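Local coordinates for chitin binding protein (Tectaria macrodonta, PDB 6IF7) that probably acts as a copper-dependent lytic polysaccharide monooxygenase of family AA10, binds chitin and is toxic to insects, at residues E5-R10 / S178-T183; E44-N49 / E172-C177; G105-Y110 / I161-Q166. All blocks are in the same frame, centred on the assembly; numbering follows the deposited sequence.

Contact 1 of 3, residues E5-R10 / S178-T183; sequences EDPISR and SDVYFT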
# COMPACT_ATOMS: atom_id res chain seq x y z
N GLU A 5 3.10 -7.35 -0.92
CA GLU A 5 3.13 -8.44 -1.88
C GLU A 5 1.76 -9.11 -1.99
O GLU A 5 1.36 -9.47 -3.09
CB GLU A 5 4.17 -9.48 -1.48
CG GLU A 5 4.30 -10.64 -2.47
CD GLU A 5 5.33 -11.65 -2.04
OE1 GLU A 5 6.16 -11.99 -2.89
OE2 GLU A 5 5.34 -12.09 -0.87
N ASP A 6 1.06 -9.28 -0.88
CA ASP A 6 -0.25 -9.92 -0.92
C ASP A 6 -1.12 -9.35 0.20
O ASP A 6 -0.80 -9.57 1.37
CB ASP A 6 -0.07 -11.42 -0.79
CG ASP A 6 -1.30 -12.22 -1.20
OD1 ASP A 6 -1.99 -11.88 -2.19
OD2 ASP A 6 -1.56 -13.22 -0.51
N PRO A 7 -2.17 -8.57 -0.12
CA PRO A 7 -2.49 -8.09 -1.47
C PRO A 7 -1.47 -7.10 -2.03
O PRO A 7 -1.09 -6.14 -1.34
CB PRO A 7 -3.82 -7.35 -1.28
CG PRO A 7 -3.76 -6.84 0.13
CD PRO A 7 -2.99 -7.90 0.90
N ILE A 8 -1.10 -7.33 -3.28
CA ILE A 8 0.01 -6.64 -3.91
C ILE A 8 -0.24 -5.13 -4.03
O ILE A 8 -1.34 -4.70 -4.38
CB ILE A 8 0.35 -7.30 -5.29
CG1 ILE A 8 1.73 -6.82 -5.76
CG2 ILE A 8 -0.77 -7.07 -6.32
CD1 ILE A 8 2.21 -7.37 -7.09
N SER A 9 0.78 -4.33 -3.72
CA SER A 9 0.68 -2.87 -3.83
C SER A 9 0.59 -2.42 -5.29
O SER A 9 0.98 -3.15 -6.20
CB SER A 9 1.91 -2.23 -3.22
OG SER A 9 3.05 -2.55 -3.99
N ARG A 10 0.05 -1.22 -5.50
CA ARG A 10 0.00 -0.62 -6.85
C ARG A 10 1.39 -0.53 -7.48
O ARG A 10 1.58 -0.90 -8.64
CB ARG A 10 -0.55 0.80 -6.79
CG ARG A 10 -2.02 0.87 -6.49
CD ARG A 10 -2.52 2.29 -6.40
NE ARG A 10 -3.96 2.26 -6.12
CZ ARG A 10 -4.70 3.33 -5.83
NH1 ARG A 10 -4.17 4.56 -5.81
NH2 ARG A 10 -5.99 3.17 -5.58
N SER A 178 -2.76 -0.90 -1.53
CA SER A 178 -3.18 -2.11 -2.24
C SER A 178 -4.69 -2.07 -2.51
O SER A 178 -5.50 -1.89 -1.60
CB SER A 178 -2.79 -3.39 -1.47
OG SER A 178 -1.38 -3.47 -1.25
N ASP A 179 -5.06 -2.22 -3.77
CA ASP A 179 -6.44 -2.26 -4.19
C ASP A 179 -6.93 -3.67 -3.90
O ASP A 179 -6.27 -4.64 -4.19
CB ASP A 179 -6.53 -1.94 -5.67
CG ASP A 179 -6.06 -0.53 -5.96
OD1 ASP A 179 -6.78 0.41 -5.60
OD2 ASP A 179 -4.97 -0.34 -6.52
N VAL A 180 -8.10 -3.76 -3.29
CA VAL A 180 -8.69 -5.04 -2.94
C VAL A 180 -10.16 -4.99 -3.25
O VAL A 180 -10.71 -3.94 -3.47
CB VAL A 180 -8.46 -5.41 -1.45
CG1 VAL A 180 -6.98 -5.51 -1.16
CG2 VAL A 180 -9.14 -4.42 -0.49
N TYR A 181 -10.78 -6.16 -3.25
CA TYR A 181 -12.20 -6.27 -3.50
C TYR A 181 -12.73 -7.25 -2.45
O TYR A 181 -12.35 -8.40 -2.47
CB TYR A 181 -12.43 -6.79 -4.93
CG TYR A 181 -13.87 -6.74 -5.32
CD1 TYR A 181 -14.75 -7.77 -4.96
CD2 TYR A 181 -14.36 -5.67 -6.05
CE1 TYR A 181 -16.09 -7.71 -5.32
CE2 TYR A 181 -15.70 -5.60 -6.40
CZ TYR A 181 -16.54 -6.61 -6.05
OH TYR A 181 -17.85 -6.49 -6.42
N PHE A 182 -13.58 -6.77 -1.55
CA PHE A 182 -14.08 -7.61 -0.46
C PHE A 182 -15.19 -8.52 -0.93
O PHE A 182 -16.16 -8.06 -1.50
CB PHE A 182 -14.51 -6.78 0.73
CG PHE A 182 -13.39 -6.41 1.61
CD1 PHE A 182 -12.76 -7.39 2.36
CD2 PHE A 182 -12.91 -5.14 1.64
CE1 PHE A 182 -11.68 -7.09 3.15
CE2 PHE A 182 -11.83 -4.82 2.43
CZ PHE A 182 -11.21 -5.80 3.18
N THR A 183 -15.03 -9.82 -0.70
CA THR A 183 -15.90 -10.81 -1.34
C THR A 183 -15.66 -12.18 -0.73
O THR A 183 -14.50 -12.66 -0.68
CB THR A 183 -15.69 -10.84 -2.89
OG1 THR A 183 -16.74 -11.57 -3.53
CG2 THR A 183 -14.31 -11.42 -3.28
OXT THR A 183 -16.61 -12.80 -0.25
O HOH W 1 -3.82 -5.81 -4.56
O HOH W 2 -2.84 -2.79 -5.51
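S178 and P7 make the tight part of this contact. The S178 hydroxyl donates to P7 O, with OG and O 2.7 Å apart. It comes from above the carbonyl plane, 39° out of it. P7 CG lies 3.9 Å from S178 CB, and P7 CB meets V180 CG1 at 3.7 Å. The peptide bond before P7 is cis, strand 2-6 stops at D6, and the proline ring faces 178-183. P7 is buried; F95 and T84 also touch it.

A second hold lies beyond S9. R10 grips D179 side-on in a salt bridge with two nitrogens. R10 NE meets D179 OD2 at 2.8 Å, and R10 NH2 uses the syn lone pair of D179 OD1 at 2.9 Å. Guanidinium and carboxylate are nearly coplanar, 17° apart. The R10 chain, extended from CG to NE, reaches across to D179. L74 O takes NH1, and W81 adds a cation-pi contact.

The looser side lies between these two holds and is bridged by water. Two waters hydrogen-bond to I8 O; one bridges to D179 O, the other to D179 N. I8 points its CB away from 178-183 and is partly exposed. S9 directs its OG to S3 and caps the helix that follows.

The contact joins the turn after edge strand 2-6 of one sheet to strand 173-182 of the other, as in the immunoglobulin-like beta-sandwich of AA10 enzymes.

Contact 2 of 3, residues E44-N49 / E172-C177; sequences EVNIPN and EAFYSC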
# COMPACT_ATOMS: atom_id res chain seq x y z
N GLU A 44 10.86 1.79 -2.55
CA GLU A 44 11.30 2.98 -1.86
C GLU A 44 10.26 4.09 -1.93
O GLU A 44 10.58 5.25 -2.19
CB GLU A 44 12.68 3.43 -2.40
CG GLU A 44 13.44 4.31 -1.42
CD GLU A 44 14.78 4.76 -1.94
OE1 GLU A 44 14.82 5.60 -2.85
OE2 GLU A 44 15.80 4.29 -1.41
N VAL A 45 9.00 3.75 -1.65
CA VAL A 45 7.97 4.76 -1.36
C VAL A 45 8.12 5.13 0.13
O VAL A 45 7.34 4.74 0.99
CB VAL A 45 6.56 4.30 -1.73
CG1 VAL A 45 5.56 5.42 -1.53
CG2 VAL A 45 6.53 3.79 -3.18
N ASN A 46 9.16 5.91 0.41
CA ASN A 46 9.51 6.23 1.77
C ASN A 46 9.51 7.74 2.07
O ASN A 46 9.45 8.61 1.18
CB ASN A 46 10.85 5.57 2.12
CG ASN A 46 12.03 6.21 1.42
OD1 ASN A 46 11.89 6.89 0.43
ND2 ASN A 46 13.20 5.98 1.93
N ILE A 47 9.49 8.01 3.37
CA ILE A 47 9.76 9.32 3.92
C ILE A 47 10.89 8.99 4.90
O ILE A 47 10.61 8.45 5.98
CB ILE A 47 8.52 9.90 4.64
CG1 ILE A 47 7.41 10.14 3.62
CG2 ILE A 47 8.88 11.21 5.37
CD1 ILE A 47 6.14 10.73 4.21
N PRO A 48 12.16 9.29 4.52
CA PRO A 48 13.33 8.97 5.39
C PRO A 48 13.25 9.61 6.76
O PRO A 48 13.88 9.17 7.70
CB PRO A 48 14.52 9.56 4.61
CG PRO A 48 14.03 9.89 3.25
CD PRO A 48 12.55 10.12 3.36
N ASN A 49 12.40 10.61 6.84
CA ASN A 49 12.23 11.47 7.94
C ASN A 49 11.02 11.21 8.86
O ASN A 49 10.86 11.93 9.83
CB ASN A 49 12.04 12.86 7.31
CG ASN A 49 12.45 13.94 8.23
OD1 ASN A 49 13.17 13.68 9.20
ND2 ASN A 49 11.99 15.17 7.95
N GLU A 172 12.75 6.52 9.41
CA GLU A 172 12.24 6.16 8.10
C GLU A 172 11.00 5.25 8.16
O GLU A 172 10.95 4.28 8.93
CB GLU A 172 13.32 5.46 7.31
CG GLU A 172 12.94 5.10 5.89
CD GLU A 172 14.05 4.35 5.18
OE1 GLU A 172 14.45 3.29 5.70
OE2 GLU A 172 14.50 4.79 4.11
N ALA A 173 10.05 5.56 7.29
CA ALA A 173 8.86 4.77 7.10
C ALA A 173 8.58 4.57 5.60
O ALA A 173 9.00 5.38 4.76
CB ALA A 173 7.69 5.48 7.76
N PHE A 174 7.90 3.46 5.28
CA PHE A 174 7.49 3.09 3.94
C PHE A 174 5.96 3.03 3.89
O PHE A 174 5.31 2.71 4.89
CB PHE A 174 8.10 1.74 3.54
CG PHE A 174 9.61 1.75 3.49
CD1 PHE A 174 10.36 1.66 4.67
CD2 PHE A 174 10.28 1.89 2.28
CE1 PHE A 174 11.76 1.70 4.63
CE2 PHE A 174 11.67 1.91 2.23
CZ PHE A 174 12.41 1.83 3.40
N TYR A 175 5.40 3.34 2.73
CA TYR A 175 3.95 3.47 2.56
C TYR A 175 3.50 2.70 1.34
O TYR A 175 4.10 2.81 0.27
CB TYR A 175 3.60 4.95 2.42
CG TYR A 175 4.08 5.78 3.61
CD1 TYR A 175 3.27 5.95 4.73
CD2 TYR A 175 5.35 6.34 3.63
CE1 TYR A 175 3.70 6.68 5.83
CE2 TYR A 175 5.81 7.08 4.72
CZ TYR A 175 4.98 7.26 5.81
OH TYR A 175 5.42 7.98 6.90
N SER A 176 2.45 1.89 1.53
CA SER A 176 1.93 0.99 0.51
C SER A 176 0.40 1.08 0.37
O SER A 176 -0.33 0.95 1.36
CB SER A 176 2.32 -0.43 0.90
OG SER A 176 1.74 -1.38 0.04
N CYS A 177 -0.09 1.30 -0.85
CA CYS A 177 -1.54 1.18 -1.19
C CYS A 177 -1.77 -0.11 -1.96
O CYS A 177 -1.09 -0.32 -2.96
CB CYS A 177 -2.01 2.32 -2.09
SG CYS A 177 -2.20 3.88 -1.23
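N46 sets its CB over one face of the F174 ring, 4.0 Å from the centroid and 25° off the normal. This is a CH-pi contact, offset toward the rim. N46 CG sits between its backbone N and carbonyl carbon (chi1 71°), which swings the amide toward E172. There N46 ND2 gives a hydrogen bond to E172 OE2 at 2.8 Å. ND2 approaches on the anti side, tilted out of the carboxylate plane, and the two flat groups are turned 49° apart. E172 reaches the amide with an extended chain, while its OE1 forms a salt bridge with R167. With an alanine in place of E172, N46 ND2 and R167 would probably lose this acceptor, and the amide would be free to turn.

I47 and Y175 meet on the other face of the sheet. Their side chains slant past each other, I47 CG1 being 3.6 Å from Y175 CE2. The tyrosine OH goes on to H54.

The backbones pair antiparallel. I47 N bonds to A173 O at 3.0 Å, and A173 N returns to I47 O at 3.2 Å. Past this pair, V45 is the centre of an inverse gamma turn and its carbonyl takes Y175 N.

The F174 side chain comes within about 3 Å of the copper at its nearest atom, consistent with the axial phenylalanine of AA10 enzymes. E44, whose CA is at the edge of that ring, hydrogen-bonds to copper ligand H1. Short strand 46-47 borders strand 173-182 here. Strand 159-167 pairs with the same strand, and helix 54-57 packs on I47 and A173.

Contact 3 of 3, residues G105-Y110 / I161-Q166; sequences GFFEFY and IYVIWQ. With NAG (2-acetamido-2-deoxy-beta-D-glucopyranose), chain B; NAG (2-acetamido-2-deoxy-beta-D-glucopyranose), chain C.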
# COMPACT_ATOMS: atom_id res chain seq x y z
N GLY A 105 11.19 -2.92 12.53
CA GLY A 105 10.05 -2.01 12.43
C GLY A 105 8.72 -2.70 12.66
O GLY A 105 8.66 -3.91 12.89
N PHE A 106 7.66 -1.92 12.59
CA PHE A 106 6.29 -2.44 12.74
C PHE A 106 5.41 -1.99 11.60
O PHE A 106 5.63 -0.93 11.00
CB PHE A 106 5.68 -2.04 14.09
CG PHE A 106 5.51 -0.55 14.29
CD1 PHE A 106 4.34 0.10 13.87
CD2 PHE A 106 6.46 0.18 14.99
CE1 PHE A 106 4.17 1.46 14.10
CE2 PHE A 106 6.28 1.55 15.23
CZ PHE A 106 5.14 2.19 14.78
N PHE A 107 4.40 -2.80 11.32
CA PHE A 107 3.49 -2.57 10.23
C PHE A 107 2.10 -2.28 10.76
O PHE A 107 1.51 -3.13 11.44
CB PHE A 107 3.39 -3.81 9.34
CG PHE A 107 4.68 -4.20 8.68
CD1 PHE A 107 5.62 -4.97 9.36
CD2 PHE A 107 4.95 -3.82 7.36
CE1 PHE A 107 6.82 -5.35 8.73
CE2 PHE A 107 6.14 -4.19 6.75
CZ PHE A 107 7.07 -4.96 7.43
N GLU A 108 1.56 -1.11 10.39
CA GLU A 108 0.15 -0.78 10.63
C GLU A 108 -0.66 -1.00 9.35
O GLU A 108 -0.30 -0.48 8.30
CB GLU A 108 0.02 0.67 11.08
CG GLU A 108 0.70 1.02 12.39
CD GLU A 108 0.70 2.52 12.70
OE1 GLU A 108 0.16 3.30 11.86
OE2 GLU A 108 1.20 2.89 13.79
N PHE A 109 -1.75 -1.78 9.45
CA PHE A 109 -2.68 -2.03 8.34
C PHE A 109 -3.99 -1.27 8.56
O PHE A 109 -4.69 -1.50 9.54
CB PHE A 109 -3.05 -3.52 8.22
CG PHE A 109 -1.98 -4.37 7.64
CD1 PHE A 109 -0.74 -4.49 8.25
CD2 PHE A 109 -2.23 -5.15 6.51
CE1 PHE A 109 0.23 -5.33 7.74
CE2 PHE A 109 -1.25 -5.98 5.99
CZ PHE A 109 -0.02 -6.07 6.61
N TYR A 110 -4.33 -0.40 7.61
CA TYR A 110 -5.60 0.31 7.62
C TYR A 110 -6.40 -0.13 6.43
O TYR A 110 -5.82 -0.44 5.38
CB TYR A 110 -5.37 1.82 7.53
CG TYR A 110 -4.61 2.39 8.71
CD1 TYR A 110 -3.20 2.35 8.74
CD2 TYR A 110 -5.27 2.94 9.83
CE1 TYR A 110 -2.48 2.85 9.81
CE2 TYR A 110 -4.56 3.46 10.90
CZ TYR A 110 -3.16 3.41 10.89
OH TYR A 110 -2.42 3.91 11.93
N ILE A 161 -6.33 -1.18 1.06
CA ILE A 161 -5.57 -1.40 2.26
C ILE A 161 -4.29 -0.55 2.19
O ILE A 161 -3.54 -0.61 1.21
CB ILE A 161 -5.29 -2.89 2.42
CG1 ILE A 161 -6.63 -3.58 2.71
CG2 ILE A 161 -4.27 -3.13 3.52
CD1 ILE A 161 -6.56 -5.08 2.73
N TYR A 162 -4.10 0.25 3.24
CA TYR A 162 -2.96 1.12 3.40
C TYR A 162 -2.08 0.54 4.50
O TYR A 162 -2.53 0.30 5.64
CB TYR A 162 -3.41 2.51 3.78
CG TYR A 162 -2.38 3.62 3.58
CD1 TYR A 162 -1.83 3.88 2.32
CD2 TYR A 162 -2.02 4.45 4.63
CE1 TYR A 162 -0.92 4.92 2.13
CE2 TYR A 162 -1.12 5.50 4.45
CZ TYR A 162 -0.56 5.73 3.21
OH TYR A 162 0.33 6.78 3.04
N VAL A 163 -0.83 0.26 4.14
CA VAL A 163 0.14 -0.30 5.07
C VAL A 163 1.26 0.71 5.26
O VAL A 163 1.87 1.19 4.29
CB VAL A 163 0.64 -1.67 4.60
CG1 VAL A 163 1.61 -2.29 5.60
CG2 VAL A 163 -0.56 -2.58 4.42
N ILE A 164 1.49 1.05 6.53
CA ILE A 164 2.59 1.90 6.95
C ILE A 164 3.62 1.04 7.68
O ILE A 164 3.29 0.39 8.68
CB ILE A 164 2.08 3.02 7.90
CG1 ILE A 164 0.98 3.83 7.23
CG2 ILE A 164 3.23 3.92 8.31
CD1 ILE A 164 0.18 4.72 8.18
N TRP A 165 4.86 1.02 7.20
CA TRP A 165 5.97 0.28 7.84
C TRP A 165 6.90 1.30 8.50
O TRP A 165 7.69 1.95 7.81
CB TRP A 165 6.72 -0.54 6.77
CG TRP A 165 7.86 -1.43 7.25
CD1 TRP A 165 8.03 -1.94 8.50
CD2 TRP A 165 8.91 -1.99 6.44
NE1 TRP A 165 9.15 -2.75 8.54
CE2 TRP A 165 9.70 -2.80 7.28
CE3 TRP A 165 9.28 -1.86 5.09
CZ2 TRP A 165 10.84 -3.49 6.81
CZ3 TRP A 165 10.41 -2.53 4.63
CH2 TRP A 165 11.17 -3.35 5.49
N GLN A 166 6.76 1.47 9.82
CA GLN A 166 7.61 2.40 10.59
C GLN A 166 8.81 1.64 11.19
O GLN A 166 8.64 0.68 11.94
CB GLN A 166 6.76 3.10 11.68
CG GLN A 166 7.51 4.10 12.58
CD GLN A 166 8.13 5.28 11.83
OE1 GLN A 166 7.44 6.21 11.42
NE2 GLN A 166 9.44 5.26 11.68
C1 NAG B . 1.49 0.12 16.58
C2 NAG B . 1.02 1.43 17.21
C3 NAG B . 2.23 2.28 17.50
C4 NAG B . 3.18 1.55 18.42
C5 NAG B . 3.60 0.24 17.78
C6 NAG B . 4.44 -0.57 18.75
C7 NAG B . -1.12 2.39 16.58
C8 NAG B . -1.85 3.20 15.55
N2 NAG B . 0.15 2.18 16.32
O3 NAG B . 1.80 3.50 18.12
O4 NAG B . 4.31 2.39 18.65
O5 NAG B . 2.44 -0.51 17.44
O6 NAG B . 4.76 -1.82 18.14
O7 NAG B . -1.64 1.98 17.58
C1 NAG C . 4.64 2.53 20.03
C2 NAG C . 6.00 3.23 20.15
C3 NAG C . 6.37 3.43 21.60
C4 NAG C . 5.22 4.04 22.39
C5 NAG C . 3.90 3.32 22.14
C6 NAG C . 2.82 4.00 22.98
C7 NAG C . 7.79 3.05 18.48
C8 NAG C . 8.95 2.25 17.97
N2 NAG C . 7.08 2.51 19.48
O3 NAG C . 7.44 4.35 21.63
O4 NAG C . 5.50 4.00 23.78
O5 NAG C . 3.67 3.31 20.72
O6 NAG C . 1.54 3.69 22.49
O7 NAG C . 7.56 4.14 17.98
O HOH W 3 9.73 -5.09 10.53
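The F107 ring lies flat against the indole of W165. It is an offset stack on the five-membered ring, with centroids 3.8 Å apart and planes at 10°. F107 CZ rests over the indole face 3.2 Å from W165 NE1. W165 CG stands anti to its own backbone N (chi1 -176°), and this lays the indole alongside the phenyl. The edge of F107 meets V163 CG1. Next along this face, V163 pushes its other methyl, CG2, against the F109 ring at 3.8 Å from the centroid. I161 CG2 adds a slanting contact to F109. Y97 and Y145 close round F107, and F95 meets F109 edge-to-face.

The two strands run antiparallel, and their backbone hydrogen bonds link F106 with Q166, E108 with I164 and Y110 with Y162. They are neighbours in the larger sheet of the immunoglobulin-like beta-sandwich. H103, a copper ligand, has its ring against W165. G105 CA lies 3.1 Å from Q166 O, a spot where a CB would clash. A water joins G105 O to W165 NE1.

On the other face the F106 ring is a slab between protein and sugar. Q166 CB lies over one side, near the rim. C5 of NAG (chain B) covers the opposite side, above the ring centre. E108 OE2 takes N2 of the same sugar at 2.8 Å. The sugars probably belong to an N-linked glycan on N134, which sits in an N-V-T sequon. Y110 OH, also bonded to R55, donates to E108 OE1 at 2.7 Å from above the carboxylate plane, which probably helps fix the acid's rotation. I164 CD1 packs against this pair, 3.6 Å from Y110 CE1 and 3.9 Å from E108 OE1.

In the fold
Strand 173-182 runs through contacts 1 and 2, whose centres lie about 18 Å apart on opposite sides of the chain's centre. R10 N probably hydrogen-bonds to C177 O (2.9 Å). Contact 3, which pairs strand 105-111 with the neighbouring strand 159-167, is about 10 Å from contact 2 and about 14 Å from contact 1, centre to centre. Probable backbone bonds join them: W165 N to F174 O and S178 N to I161 O, both 2.9 Å. The copper lies by contacts 2 and 3, about 3 Å from the F174 side chain and about 5 Å from that of W165 at the nearest atoms. The glycan belongs to contact 3. Contact 1 is away from both.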